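Local coordinates for substrate binding periplasmic protein (Ralstonia solanacearum, PDB 3LOP) that binds leucine in the crystal and probably captures leucine or similar amino acids in the periplasm for uptake by a membrane transporter, at residues P187-L192 with V213-A218; A176-N181 with G203-P208; G234-V239 with D243-Y248; V146-D151 with E156-V161; Q126-K131 with S249-M254. All coordinates share one frame; numbering follows the deposited sequence.

All five contacts lie in the lobe built around the parallel sheet of strands 144-149, 174-178, 199-203 and 224-227, or in elements beside it. Contacts 1, 2, 3 and 5 are buried, and contact 4 is partly open to solvent. Contacts 1 and 2 share helix 206-218. Contacts 2 and 4 meet on neighbouring strands of the sheet, where Tyr178 bonds to Gln149. Contact 3 follows them in the chain and leads directly into the strand of contact 5. Contacts 1, 3 and 4 are mainly apolar, away from the ligand. Contact 2 reaches the leucine pocket, and contact 5 passes near the magnesium ion. Both bring polar groups into buried positions.

Contact 1: P187-L192 with V213-A218; sequences PAVDKL and VRQYRA
Val189 of helix 186-194 packs against Gln215 and Tyr216 of helix 206-218. The axes of the two short segments approach to 9.7 Å and cross at -38°. Val189 loses the most surface and uses both methyls. Its CG1 stands anti to the backbone N (chi1 175°) and rests on the backbone of Tyr216, with CG1 4.0 Å from Tyr216 N. The other methyl, CG2, meets the start of the Gln215 side chain, 4.1 Å from Gln215 CB. These two side chains cross at about a right angle. Tyr216 reaches further along the groove. The edge of its ring faces the C-terminal end of the first segment, with CE1 4.0 Å from Leu192 O. A water in the ring plane joins the same two residues, 2.7 Å from Tyr216 OH and 2.8 Å from Leu192 O, to which it probably donates. The phenol oxygen is also bonded to Ala223 N, so the polar end of this buried ring has partners. Leu192 and Tyr216 both rest on Ile200 of strand 199-203. This is the packing of neighbouring helices on one face of a parallel sheet, as in the alpha/beta lobes of periplasmic binding proteins.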
# COMPACT_ATOMS: atom_id res chain seq x y z
N PRO A 187 14.65 -20.95 -0.49
CA PRO A 187 15.48 -21.08 0.72
C PRO A 187 14.73 -20.66 1.98
O PRO A 187 14.90 -21.25 3.04
CB PRO A 187 16.67 -20.17 0.42
CG PRO A 187 16.80 -20.29 -1.07
CD PRO A 187 15.36 -20.18 -1.53
N ALA A 188 13.89 -19.64 1.85
CA ALA A 188 13.11 -19.16 2.99
C ALA A 188 12.09 -20.20 3.43
O ALA A 188 11.85 -20.39 4.62
CB ALA A 188 12.42 -17.85 2.64
N VAL A 189 11.47 -20.85 2.45
CA VAL A 189 10.49 -21.88 2.75
C VAL A 189 11.17 -23.04 3.47
O VAL A 189 10.64 -23.56 4.45
CB VAL A 189 9.82 -22.42 1.46
CG1 VAL A 189 8.89 -23.58 1.80
CG2 VAL A 189 9.03 -21.30 0.78
N ASP A 190 12.35 -23.43 3.00
CA ASP A 190 13.07 -24.52 3.64
C ASP A 190 13.35 -24.20 5.11
O ASP A 190 13.10 -25.01 6.00
CB ASP A 190 14.42 -24.79 2.95
CG ASP A 190 14.27 -25.24 1.51
OD1 ASP A 190 13.27 -25.90 1.18
OD2 ASP A 190 15.18 -24.93 0.70
N LYS A 191 13.85 -22.99 5.35
CA LYS A 191 14.19 -22.55 6.70
C LYS A 191 13.00 -22.44 7.65
O LYS A 191 13.07 -22.90 8.79
CB LYS A 191 14.93 -21.21 6.64
CG LYS A 191 15.52 -20.78 7.97
CD LYS A 191 16.37 -19.54 7.82
CE LYS A 191 17.03 -19.17 9.14
NZ LYS A 191 17.84 -17.92 9.04
N LEU A 192 11.91 -21.83 7.20
CA LEU A 192 10.76 -21.67 8.07
C LEU A 192 9.97 -22.96 8.30
O LEU A 192 9.30 -23.11 9.32
CB LEU A 192 9.86 -20.55 7.55
CG LEU A 192 10.53 -19.17 7.65
CD1 LEU A 192 9.65 -18.10 7.05
CD2 LEU A 192 10.82 -18.86 9.12
N VAL A 213 3.60 -18.75 0.64
CA VAL A 213 2.41 -19.38 1.20
C VAL A 213 2.04 -20.69 0.50
O VAL A 213 1.79 -21.69 1.16
CB VAL A 213 1.20 -18.41 1.18
CG1 VAL A 213 -0.06 -19.13 1.63
CG2 VAL A 213 1.47 -17.23 2.09
N ARG A 214 2.01 -20.68 -0.83
CA ARG A 214 1.66 -21.89 -1.57
C ARG A 214 2.62 -23.03 -1.26
O ARG A 214 2.19 -24.14 -0.95
CB ARG A 214 1.66 -21.62 -3.08
CG ARG A 214 1.36 -22.87 -3.91
CD ARG A 214 1.44 -22.61 -5.41
NE ARG A 214 0.25 -21.94 -5.95
CZ ARG A 214 -0.95 -22.50 -6.05
NH1 ARG A 214 -1.15 -23.75 -5.65
NH2 ARG A 214 -1.96 -21.81 -6.56
N GLN A 215 3.91 -22.75 -1.35
CA GLN A 215 4.94 -23.76 -1.10
C GLN A 215 5.00 -24.22 0.35
O GLN A 215 5.15 -25.41 0.63
CB GLN A 215 6.30 -23.22 -1.53
CG GLN A 215 6.44 -23.03 -3.03
CD GLN A 215 7.69 -22.25 -3.41
OE1 GLN A 215 8.78 -22.51 -2.90
NE2 GLN A 215 7.53 -21.30 -4.33
N TYR A 216 4.91 -23.28 1.28
CA TYR A 216 4.96 -23.61 2.70
C TYR A 216 3.84 -24.57 3.07
O TYR A 216 4.07 -25.60 3.71
CB TYR A 216 4.85 -22.33 3.54
CG TYR A 216 4.84 -22.55 5.04
CD1 TYR A 216 5.98 -22.97 5.71
CD2 TYR A 216 3.67 -22.37 5.78
CE1 TYR A 216 5.96 -23.21 7.09
CE2 TYR A 216 3.64 -22.60 7.15
CZ TYR A 216 4.79 -23.02 7.80
OH TYR A 216 4.75 -23.27 9.15
N ARG A 217 2.61 -24.25 2.66
CA ARG A 217 1.46 -25.09 2.95
C ARG A 217 1.52 -26.42 2.20
O ARG A 217 1.20 -27.47 2.75
CB ARG A 217 0.16 -24.36 2.61
CG ARG A 217 -0.28 -23.34 3.65
CD ARG A 217 -1.05 -23.99 4.80
NE ARG A 217 -1.68 -22.99 5.66
CZ ARG A 217 -1.15 -22.52 6.79
NH1 ARG A 217 0.02 -22.97 7.22
NH2 ARG A 217 -1.80 -21.59 7.47
N ALA A 218 1.95 -26.38 0.94
CA ALA A 218 2.03 -27.60 0.14
C ALA A 218 2.99 -28.61 0.74
O ALA A 218 2.81 -29.82 0.60
CB ALA A 218 2.46 -27.26 -1.29
O HOH W 1 6.94 -24.30 10.25

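Contact 2: A176-N181 with G203-P208; sequences ASYPRN and GATAEP
Tyr178 and Pro208 have the nearest backbones here, yet their CA atoms are still 7.9 Å apart. Segment 176-181 begins in strand 174-178 and continues as a loop. Segment 203-208 leaves strand 199-203 and turns into helix 206-218. Strand 144-149 lies between the two strands in the sheet, so this is a meeting of the segments that follow two strands, at the C-terminal end of a parallel alpha/beta sheet. In this fold, ligand sites commonly form at that end. Thr205, in the N-cap position of the helix, indeed lines the leucine pocket.

The Tyr178 side chain bridges the gap. Its CG sits between the backbone N and the carbonyl carbon (chi1 73°), which sends the ring across to the second segment. Pro208 covers one ring face. Its CB makes a CH-pi contact 3.7 Å from the centroid of the Tyr178 ring, 18° off the normal, and its CG lies 3.4 Å from Tyr178 CZ. Ala204 packs tightly against the outer part of the ring, with CB 3.3 Å from Tyr178 CE2. The phenol oxygen is buried but has partners. It bonds to Gln149 OE1 of the intervening strand, which can only accept. It also takes a backbone proton, the bond running from Thr205 N to Tyr178 OH over 3.0 Å with an angle of 154° at the hydrogen.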
# COMPACT_ATOMS: atom_id res chain seq x y z
N ALA A 176 13.76 -15.54 7.81
CA ALA A 176 14.32 -15.94 6.52
C ALA A 176 14.01 -14.84 5.51
O ALA A 176 12.93 -14.27 5.51
CB ALA A 176 13.71 -17.26 6.07
N SER A 177 14.98 -14.57 4.64
CA SER A 177 14.83 -13.52 3.64
C SER A 177 14.71 -14.01 2.21
O SER A 177 14.87 -15.19 1.92
CB SER A 177 16.02 -12.57 3.73
OG SER A 177 17.21 -13.23 3.33
N TYR A 178 14.42 -13.07 1.31
CA TYR A 178 14.32 -13.33 -0.12
C TYR A 178 14.72 -12.01 -0.78
O TYR A 178 14.53 -10.94 -0.20
CB TYR A 178 12.90 -13.75 -0.51
CG TYR A 178 11.89 -12.62 -0.50
CD1 TYR A 178 11.76 -11.78 -1.61
CD2 TYR A 178 11.11 -12.37 0.62
CE1 TYR A 178 10.87 -10.71 -1.58
CE2 TYR A 178 10.22 -11.30 0.65
CZ TYR A 178 10.11 -10.48 -0.45
OH TYR A 178 9.25 -9.41 -0.42
N PRO A 179 15.28 -12.06 -2.00
CA PRO A 179 15.71 -10.87 -2.74
C PRO A 179 14.59 -9.98 -3.26
O PRO A 179 13.59 -10.48 -3.78
CB PRO A 179 16.54 -11.45 -3.89
CG PRO A 179 16.93 -12.82 -3.40
CD PRO A 179 15.70 -13.29 -2.70
N ARG A 180 14.75 -8.66 -3.12
CA ARG A 180 13.73 -7.74 -3.60
C ARG A 180 13.57 -7.87 -5.11
O ARG A 180 14.51 -8.22 -5.82
CB ARG A 180 14.09 -6.29 -3.24
CG ARG A 180 15.04 -5.60 -4.22
CD ARG A 180 15.46 -4.22 -3.73
NE ARG A 180 14.33 -3.35 -3.45
CZ ARG A 180 13.65 -2.66 -4.36
NH1 ARG A 180 13.99 -2.73 -5.65
NH2 ARG A 180 12.63 -1.90 -4.00
N ASN A 181 12.37 -7.57 -5.59
CA ASN A 181 12.05 -7.63 -7.01
C ASN A 181 12.10 -9.04 -7.58
O ASN A 181 12.26 -9.23 -8.78
CB ASN A 181 12.97 -6.70 -7.80
CG ASN A 181 12.21 -5.64 -8.56
OD1 ASN A 181 10.99 -5.53 -8.45
ND2 ASN A 181 12.92 -4.84 -9.34
N GLY A 203 6.67 -10.11 5.88
CA GLY A 203 7.09 -8.74 5.62
C GLY A 203 7.61 -8.79 4.21
O GLY A 203 8.81 -8.65 3.96
N ALA A 204 6.69 -8.99 3.27
CA ALA A 204 7.03 -9.13 1.87
C ALA A 204 6.02 -8.50 0.92
O ALA A 204 5.00 -7.96 1.34
CB ALA A 204 7.16 -10.61 1.55
N THR A 205 6.34 -8.58 -0.36
CA THR A 205 5.47 -8.05 -1.40
C THR A 205 4.57 -9.19 -1.89
O THR A 205 4.77 -10.35 -1.53
CB THR A 205 6.29 -7.47 -2.56
OG1 THR A 205 7.25 -8.43 -3.01
CG2 THR A 205 7.02 -6.21 -2.10
N ALA A 206 3.60 -8.84 -2.72
CA ALA A 206 2.62 -9.80 -3.23
C ALA A 206 3.11 -11.13 -3.80
O ALA A 206 2.72 -12.19 -3.31
CB ALA A 206 1.72 -9.11 -4.25
N GLU A 207 3.96 -11.08 -4.82
CA GLU A 207 4.43 -12.31 -5.46
C GLU A 207 5.22 -13.24 -4.54
O GLU A 207 4.91 -14.43 -4.46
CB GLU A 207 5.24 -12.00 -6.72
CG GLU A 207 5.63 -13.24 -7.50
CD GLU A 207 6.23 -12.93 -8.86
OE1 GLU A 207 7.24 -12.20 -8.91
OE2 GLU A 207 5.70 -13.43 -9.87
N PRO A 208 6.26 -12.74 -3.86
CA PRO A 208 6.99 -13.65 -2.98
C PRO A 208 6.11 -14.18 -1.86
O PRO A 208 6.24 -15.33 -1.45
CB PRO A 208 8.16 -12.79 -2.48
CG PRO A 208 7.66 -11.37 -2.63
CD PRO A 208 6.92 -11.42 -3.94

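Contact 3: G234-V239 with D243-Y248; sequences GILQKV and DAVRGY
Leu236 and Tyr248 both hold CG anti to the backbone N (chi1 -178° for Leu236), and the second torsion of Leu236 (61°) then turns CD2 over the tyrosine ring. Leu236 CD2 sits above the middle of one face, 3.6 Å from the centroid of the Tyr248 ring and only 1° off its normal. It is a well-centred CH-pi contact, and the two side chains cross at about a right angle. Val245 packs beside it. Its CG2 lies 3.8 Å from Leu236 CG and 3.6 Å from Leu236 O. Its CG1 meets the next residue, 3.9 Å from Gln237 CB. Helix 233-240 is thus tied to the end of helix 242-245. A type II turn then runs from Val245 to Tyr248, closed by the bond from Tyr248 N to Val245 O (3.0 Å). The turn leads the chain into strand 249-252. On the outside, the exposed Arg246 forms a salt bridge to Asp243, with NH1 3.0 Å from OD1. Ala210 of helix 206-218 also touches Leu236. The chemistry is divided. Across the segments there are dispersion and CH-pi contacts and no hydrogen bond, while the charged pair stays on the second segment at the surface.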
# COMPACT_ATOMS: atom_id res chain seq x y z
N GLY A 234 -6.63 -10.55 -1.85
CA GLY A 234 -7.34 -11.01 -3.03
C GLY A 234 -6.36 -11.66 -3.99
O GLY A 234 -6.61 -12.74 -4.51
N ILE A 235 -5.23 -10.99 -4.20
CA ILE A 235 -4.19 -11.50 -5.08
C ILE A 235 -3.56 -12.74 -4.46
O ILE A 235 -3.28 -13.72 -5.15
CB ILE A 235 -3.08 -10.45 -5.29
CG1 ILE A 235 -3.68 -9.16 -5.85
CG2 ILE A 235 -2.02 -11.01 -6.23
CD1 ILE A 235 -2.68 -8.04 -6.01
N LEU A 236 -3.35 -12.70 -3.16
CA LEU A 236 -2.73 -13.81 -2.44
C LEU A 236 -3.49 -15.12 -2.63
O LEU A 236 -2.90 -16.14 -2.98
CB LEU A 236 -2.63 -13.48 -0.95
CG LEU A 236 -1.95 -14.51 -0.04
CD1 LEU A 236 -0.51 -14.72 -0.48
CD2 LEU A 236 -1.99 -14.03 1.40
N GLN A 237 -4.80 -15.10 -2.41
CA GLN A 237 -5.57 -16.33 -2.55
C GLN A 237 -5.65 -16.80 -4.00
O GLN A 237 -5.73 -17.99 -4.27
CB GLN A 237 -6.98 -16.15 -1.95
CG GLN A 237 -7.88 -15.18 -2.67
CD GLN A 237 -9.20 -14.99 -1.94
OE1 GLN A 237 -9.30 -14.20 -1.00
NE2 GLN A 237 -10.22 -15.73 -2.36
N LYS A 238 -5.61 -15.86 -4.94
CA LYS A 238 -5.66 -16.21 -6.36
C LYS A 238 -4.40 -16.95 -6.79
O LYS A 238 -4.47 -18.00 -7.43
CB LYS A 238 -5.83 -14.94 -7.20
CG LYS A 238 -5.56 -15.14 -8.69
CD LYS A 238 -6.51 -16.15 -9.32
CE LYS A 238 -7.95 -15.65 -9.29
NZ LYS A 238 -8.89 -16.60 -9.94
N VAL A 239 -3.25 -16.39 -6.44
CA VAL A 239 -1.97 -16.98 -6.82
C VAL A 239 -1.54 -18.18 -5.98
O VAL A 239 -1.09 -19.19 -6.51
CB VAL A 239 -0.85 -15.91 -6.77
CG1 VAL A 239 0.48 -16.52 -7.18
CG2 VAL A 239 -1.21 -14.76 -7.70
N ASP A 243 -6.78 -23.00 -0.68
CA ASP A 243 -6.43 -24.07 0.26
C ASP A 243 -5.29 -23.67 1.18
O ASP A 243 -5.25 -24.06 2.35
CB ASP A 243 -6.04 -25.35 -0.49
CG ASP A 243 -7.23 -26.06 -1.11
OD1 ASP A 243 -8.38 -25.74 -0.76
OD2 ASP A 243 -7.00 -26.96 -1.95
N ALA A 244 -4.35 -22.88 0.66
CA ALA A 244 -3.21 -22.45 1.45
C ALA A 244 -3.45 -21.12 2.14
O ALA A 244 -2.86 -20.83 3.18
CB ALA A 244 -1.96 -22.35 0.56
N VAL A 245 -4.36 -20.32 1.58
CA VAL A 245 -4.64 -18.99 2.10
C VAL A 245 -5.79 -18.82 3.09
O VAL A 245 -5.76 -17.88 3.89
CB VAL A 245 -4.82 -17.99 0.93
CG1 VAL A 245 -5.12 -16.60 1.44
CG2 VAL A 245 -3.55 -17.97 0.08
N ARG A 246 -6.80 -19.68 3.06
CA ARG A 246 -7.90 -19.50 4.01
C ARG A 246 -7.35 -19.44 5.44
O ARG A 246 -6.50 -20.24 5.83
CB ARG A 246 -8.96 -20.61 3.87
CG ARG A 246 -8.46 -22.05 4.03
CD ARG A 246 -9.65 -23.02 4.07
NE ARG A 246 -10.49 -22.96 2.87
CZ ARG A 246 -10.35 -23.76 1.82
NH1 ARG A 246 -9.42 -24.69 1.80
NH2 ARG A 246 -11.16 -23.61 0.77
N GLY A 247 -7.82 -18.45 6.20
CA GLY A 247 -7.37 -18.28 7.57
C GLY A 247 -6.33 -17.19 7.75
O GLY A 247 -6.05 -16.76 8.87
N TYR A 248 -5.74 -16.76 6.63
CA TYR A 248 -4.73 -15.71 6.63
C TYR A 248 -5.23 -14.46 7.37
O TYR A 248 -6.35 -13.99 7.11
CB TYR A 248 -4.37 -15.35 5.19
CG TYR A 248 -3.40 -14.19 5.03
CD1 TYR A 248 -2.04 -14.35 5.26
CD2 TYR A 248 -3.87 -12.93 4.64
CE1 TYR A 248 -1.15 -13.28 5.10
CE2 TYR A 248 -2.99 -11.86 4.47
CZ TYR A 248 -1.64 -12.05 4.70
OH TYR A 248 -0.77 -10.99 4.52

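Contact 4: V146-D151 with E156-V161; sequences VLYQED and EAITGV
Ile158 of helix 152-166 packs closely against Val146 and Tyr148 of strand 144-149. Its terminal methyl is the tight point, with Ile158 CD1 3.6 Å from Val146 CG1 and 3.8 Å from Tyr148 CD1. Tyr148 CG stands between the backbone N and the carbonyl carbon (chi1 67°), which lays one ring face against the isoleucine. Ile158 CG1 lies over that face, off centre, 4.2 Å from the centroid of the Tyr148 ring. Further into the protein the packing is looser. Val146 and Val161 reach toward each other tip to tip, and Val146 CG2 is 4.2 Å from Val161 CG1. Both valines are buried and also touch Ile172. Tyr148 and Ile158 are partly exposed, so the closest packing lies toward the solvent side. The segments 146-149 and 156-161 run roughly antiparallel, with 142° between their directions, in a beta-alpha-beta unit completed by strand 174-178. Polar groups gather where the strand ends. Gln149 NE2 donates to Asp151 OD1 over 3.1 Å, from above the carboxylate plane. Asp151 is the N-cap of the helix, bonding to Leu153 N, and has a salt bridge to Arg180. Helix and strand therefore adhere through apolar contacts, while hydrogen bonds and charge fix the turn between them.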
# COMPACT_ATOMS: atom_id res chain seq x y z
N VAL A 146 9.50 -15.04 10.77
CA VAL A 146 9.27 -13.91 9.88
C VAL A 146 9.95 -14.08 8.52
O VAL A 146 11.12 -14.42 8.45
CB VAL A 146 9.81 -12.59 10.50
CG1 VAL A 146 9.52 -11.42 9.57
CG2 VAL A 146 9.17 -12.35 11.87
N LEU A 147 9.18 -13.85 7.46
CA LEU A 147 9.71 -13.89 6.10
C LEU A 147 9.92 -12.41 5.80
O LEU A 147 8.99 -11.63 5.95
CB LEU A 147 8.68 -14.45 5.12
CG LEU A 147 9.08 -14.25 3.64
CD1 LEU A 147 10.24 -15.18 3.31
CD2 LEU A 147 7.90 -14.52 2.73
N TYR A 148 11.12 -12.02 5.41
CA TYR A 148 11.37 -10.61 5.12
C TYR A 148 12.14 -10.35 3.84
O TYR A 148 13.02 -11.12 3.46
CB TYR A 148 12.10 -9.94 6.29
CG TYR A 148 13.52 -10.42 6.51
CD1 TYR A 148 13.78 -11.62 7.18
CD2 TYR A 148 14.61 -9.68 6.05
CE1 TYR A 148 15.09 -12.05 7.40
CE2 TYR A 148 15.92 -10.10 6.26
CZ TYR A 148 16.15 -11.29 6.94
OH TYR A 148 17.44 -11.71 7.15
N GLN A 149 11.80 -9.25 3.17
CA GLN A 149 12.48 -8.88 1.94
C GLN A 149 13.85 -8.33 2.32
O GLN A 149 14.00 -7.59 3.29
CB GLN A 149 11.65 -7.82 1.20
CG GLN A 149 12.22 -7.41 -0.15
CD GLN A 149 11.20 -6.69 -1.00
OE1 GLN A 149 10.35 -7.32 -1.63
NE2 GLN A 149 11.26 -5.36 -1.01
N GLU A 150 14.87 -8.70 1.54
CA GLU A 150 16.23 -8.27 1.82
C GLU A 150 16.52 -6.83 1.40
O GLU A 150 17.34 -6.58 0.51
CB GLU A 150 17.21 -9.24 1.16
CG GLU A 150 18.64 -9.09 1.64
CD GLU A 150 19.49 -10.29 1.30
OE1 GLU A 150 19.54 -10.67 0.11
OE2 GLU A 150 20.10 -10.87 2.23
N ASP A 151 15.84 -5.90 2.06
CA ASP A 151 16.00 -4.47 1.80
C ASP A 151 15.23 -3.69 2.87
O ASP A 151 14.86 -4.25 3.91
CB ASP A 151 15.52 -4.11 0.39
CG ASP A 151 14.01 -3.96 0.29
OD1 ASP A 151 13.28 -4.50 1.14
OD2 ASP A 151 13.56 -3.29 -0.67
N GLU A 156 12.04 -2.96 8.05
CA GLU A 156 10.88 -2.39 8.74
C GLU A 156 10.12 -3.50 9.46
O GLU A 156 9.71 -3.36 10.61
CB GLU A 156 9.94 -1.72 7.74
CG GLU A 156 10.42 -0.38 7.20
CD GLU A 156 10.33 0.73 8.23
OE1 GLU A 156 9.23 0.96 8.77
OE2 GLU A 156 11.36 1.38 8.49
N ALA A 157 9.92 -4.62 8.76
CA ALA A 157 9.20 -5.76 9.31
C ALA A 157 9.90 -6.37 10.52
O ALA A 157 9.30 -6.56 11.57
CB ALA A 157 8.99 -6.81 8.23
N ILE A 158 11.18 -6.69 10.37
CA ILE A 158 11.94 -7.30 11.46
C ILE A 158 12.02 -6.37 12.67
O ILE A 158 11.75 -6.79 13.79
CB ILE A 158 13.37 -7.68 11.02
CG1 ILE A 158 13.31 -8.82 10.00
CG2 ILE A 158 14.19 -8.12 12.23
CD1 ILE A 158 12.76 -10.13 10.55
N THR A 159 12.41 -5.13 12.44
CA THR A 159 12.53 -4.16 13.52
C THR A 159 11.19 -3.99 14.23
O THR A 159 11.13 -3.97 15.46
CB THR A 159 12.98 -2.79 12.99
OG1 THR A 159 14.27 -2.92 12.38
CG2 THR A 159 13.06 -1.78 14.13
N GLY A 160 10.12 -3.88 13.45
CA GLY A 160 8.79 -3.71 14.01
C GLY A 160 8.32 -4.89 14.84
O GLY A 160 7.83 -4.71 15.95
N VAL A 161 8.46 -6.09 14.29
CA VAL A 161 8.04 -7.29 15.01
C VAL A 161 8.87 -7.47 16.28
O VAL A 161 8.34 -7.84 17.32
CB VAL A 161 8.16 -8.54 14.11
CG1 VAL A 161 7.90 -9.80 14.93
CG2 VAL A 161 7.16 -8.46 12.97

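Contact 5: Q126-K131 with S249-M254; sequences QQEIDK and SLALVM
Glu128 of helix 125-138 carries this contact, meeting Ala251 of strand 249-252 and Val253 just after it. The helix segment begins with Gln126, on another side. Its NE2 donates to Asp130 OD1 over 3.1 Å, one turn on, and its side chain touches helix 152-166. Glu128 comes next on the contact side. Its CG lies beside the backbone N (chi1 -69°), and the chain beyond CG is extended and reaches across the strand, at about a right angle to the Val253 side chain. The aliphatic part does the touching, with Glu128 CG 3.8 Å from Ala251 CB and 4.0 Å from Val253 CG1. The carboxylate goes further. A water receives the proton of Ala251 N over 2.9 Å and bonds to Glu128 OE1 over 2.9 Å. The other oxygen, OE2, bonds to Ser229 OG. Ile129 turns away, toward Val161 and Thr164. Asp130 takes no part in the contact; its OD1 has a second partner in Thr164 OG1. Lys131 starts toward the strand but leads off. The helix is thus joined to the strand by methyl and methylene packing and by one water bridge. The hydroxyl and the water give the buried carboxylate polar partners, and the magnesium ion, about 6 Å from the Glu128 side chain, would probably favour its charged form.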
# COMPACT_ATOMS: atom_id res chain seq x y z
N GLN A 126 4.01 -0.18 11.32
CA GLN A 126 4.18 -0.39 12.75
C GLN A 126 2.82 -0.56 13.43
O GLN A 126 2.67 -1.37 14.34
CB GLN A 126 4.94 0.77 13.39
CG GLN A 126 5.38 0.49 14.83
CD GLN A 126 6.27 -0.74 14.95
OE1 GLN A 126 7.32 -0.83 14.30
NE2 GLN A 126 5.86 -1.70 15.77
N GLN A 127 1.83 0.21 12.99
CA GLN A 127 0.50 0.09 13.56
C GLN A 127 -0.06 -1.29 13.24
O GLN A 127 -0.69 -1.93 14.09
CB GLN A 127 -0.44 1.16 13.02
CG GLN A 127 -0.11 2.58 13.45
CD GLN A 127 -1.14 3.58 12.97
OE1 GLN A 127 -2.23 3.69 13.53
NE2 GLN A 127 -0.81 4.30 11.90
N GLU A 128 0.17 -1.75 12.01
CA GLU A 128 -0.30 -3.07 11.57
C GLU A 128 0.36 -4.16 12.41
O GLU A 128 -0.31 -5.07 12.91
CB GLU A 128 0.06 -3.31 10.10
CG GLU A 128 -0.68 -2.46 9.08
CD GLU A 128 -0.33 -2.87 7.66
OE1 GLU A 128 -0.44 -4.07 7.35
OE2 GLU A 128 0.06 -2.00 6.85
N ILE A 129 1.67 -4.06 12.56
CA ILE A 129 2.44 -5.04 13.31
C ILE A 129 2.03 -5.07 14.78
O ILE A 129 1.82 -6.14 15.35
CB ILE A 129 3.96 -4.76 13.18
CG1 ILE A 129 4.38 -4.99 11.73
CG2 ILE A 129 4.75 -5.66 14.12
CD1 ILE A 129 5.81 -4.58 11.41
N ASP A 130 1.91 -3.90 15.40
CA ASP A 130 1.49 -3.84 16.80
C ASP A 130 0.16 -4.56 16.99
O ASP A 130 0.02 -5.42 17.86
CB ASP A 130 1.34 -2.39 17.27
CG ASP A 130 2.66 -1.70 17.49
OD1 ASP A 130 3.66 -2.39 17.79
OD2 ASP A 130 2.71 -0.45 17.38
N LYS A 131 -0.82 -4.21 16.16
CA LYS A 131 -2.14 -4.81 16.27
C LYS A 131 -2.15 -6.33 16.05
O LYS A 131 -2.70 -7.07 16.86
CB LYS A 131 -3.10 -4.13 15.30
CG LYS A 131 -4.55 -4.10 15.78
CD LYS A 131 -5.41 -3.22 14.88
CE LYS A 131 -6.84 -3.14 15.38
NZ LYS A 131 -6.92 -2.56 16.75
N SER A 249 -4.41 -13.94 8.27
CA SER A 249 -4.75 -12.75 9.05
C SER A 249 -4.09 -11.50 8.48
O SER A 249 -2.98 -11.54 7.97
CB SER A 249 -4.31 -12.93 10.51
OG SER A 249 -5.11 -13.88 11.18
N LEU A 250 -4.80 -10.38 8.59
CA LEU A 250 -4.27 -9.12 8.06
C LEU A 250 -4.81 -7.93 8.83
O LEU A 250 -5.67 -8.06 9.71
CB LEU A 250 -4.66 -8.97 6.59
CG LEU A 250 -6.16 -8.93 6.32
CD1 LEU A 250 -6.48 -7.88 5.27
CD2 LEU A 250 -6.64 -10.30 5.88
N ALA A 251 -4.28 -6.76 8.50
CA ALA A 251 -4.73 -5.52 9.11
C ALA A 251 -5.34 -4.68 8.00
O ALA A 251 -4.68 -4.40 6.99
CB ALA A 251 -3.57 -4.79 9.77
N LEU A 252 -6.59 -4.29 8.17
CA LEU A 252 -7.29 -3.47 7.19
C LEU A 252 -6.92 -2.00 7.42
O LEU A 252 -7.12 -1.48 8.52
CB LEU A 252 -8.80 -3.64 7.35
CG LEU A 252 -9.37 -5.05 7.17
CD1 LEU A 252 -10.78 -5.13 7.74
CD2 LEU A 252 -9.36 -5.40 5.70
N VAL A 253 -6.39 -1.34 6.39
CA VAL A 253 -6.02 0.07 6.49
C VAL A 253 -6.72 0.88 5.40
O VAL A 253 -6.50 2.08 5.25
CB VAL A 253 -4.49 0.27 6.39
CG1 VAL A 253 -3.80 -0.45 7.54
CG2 VAL A 253 -3.97 -0.25 5.06
N MSE A 254 -7.57 0.19 4.64
CA MSE A 254 -8.34 0.78 3.56
C MSE A 254 -9.75 0.20 3.59
O MSE A 254 -9.98 -0.84 4.21
CB MSE A 254 -7.72 0.43 2.20
CG MSE A 254 -6.52 1.25 1.79
SE MSE A 254 -7.02 3.04 1.28
CE MSE A 254 -5.66 4.01 2.25
O HOH W 2 -2.03 -6.37 6.78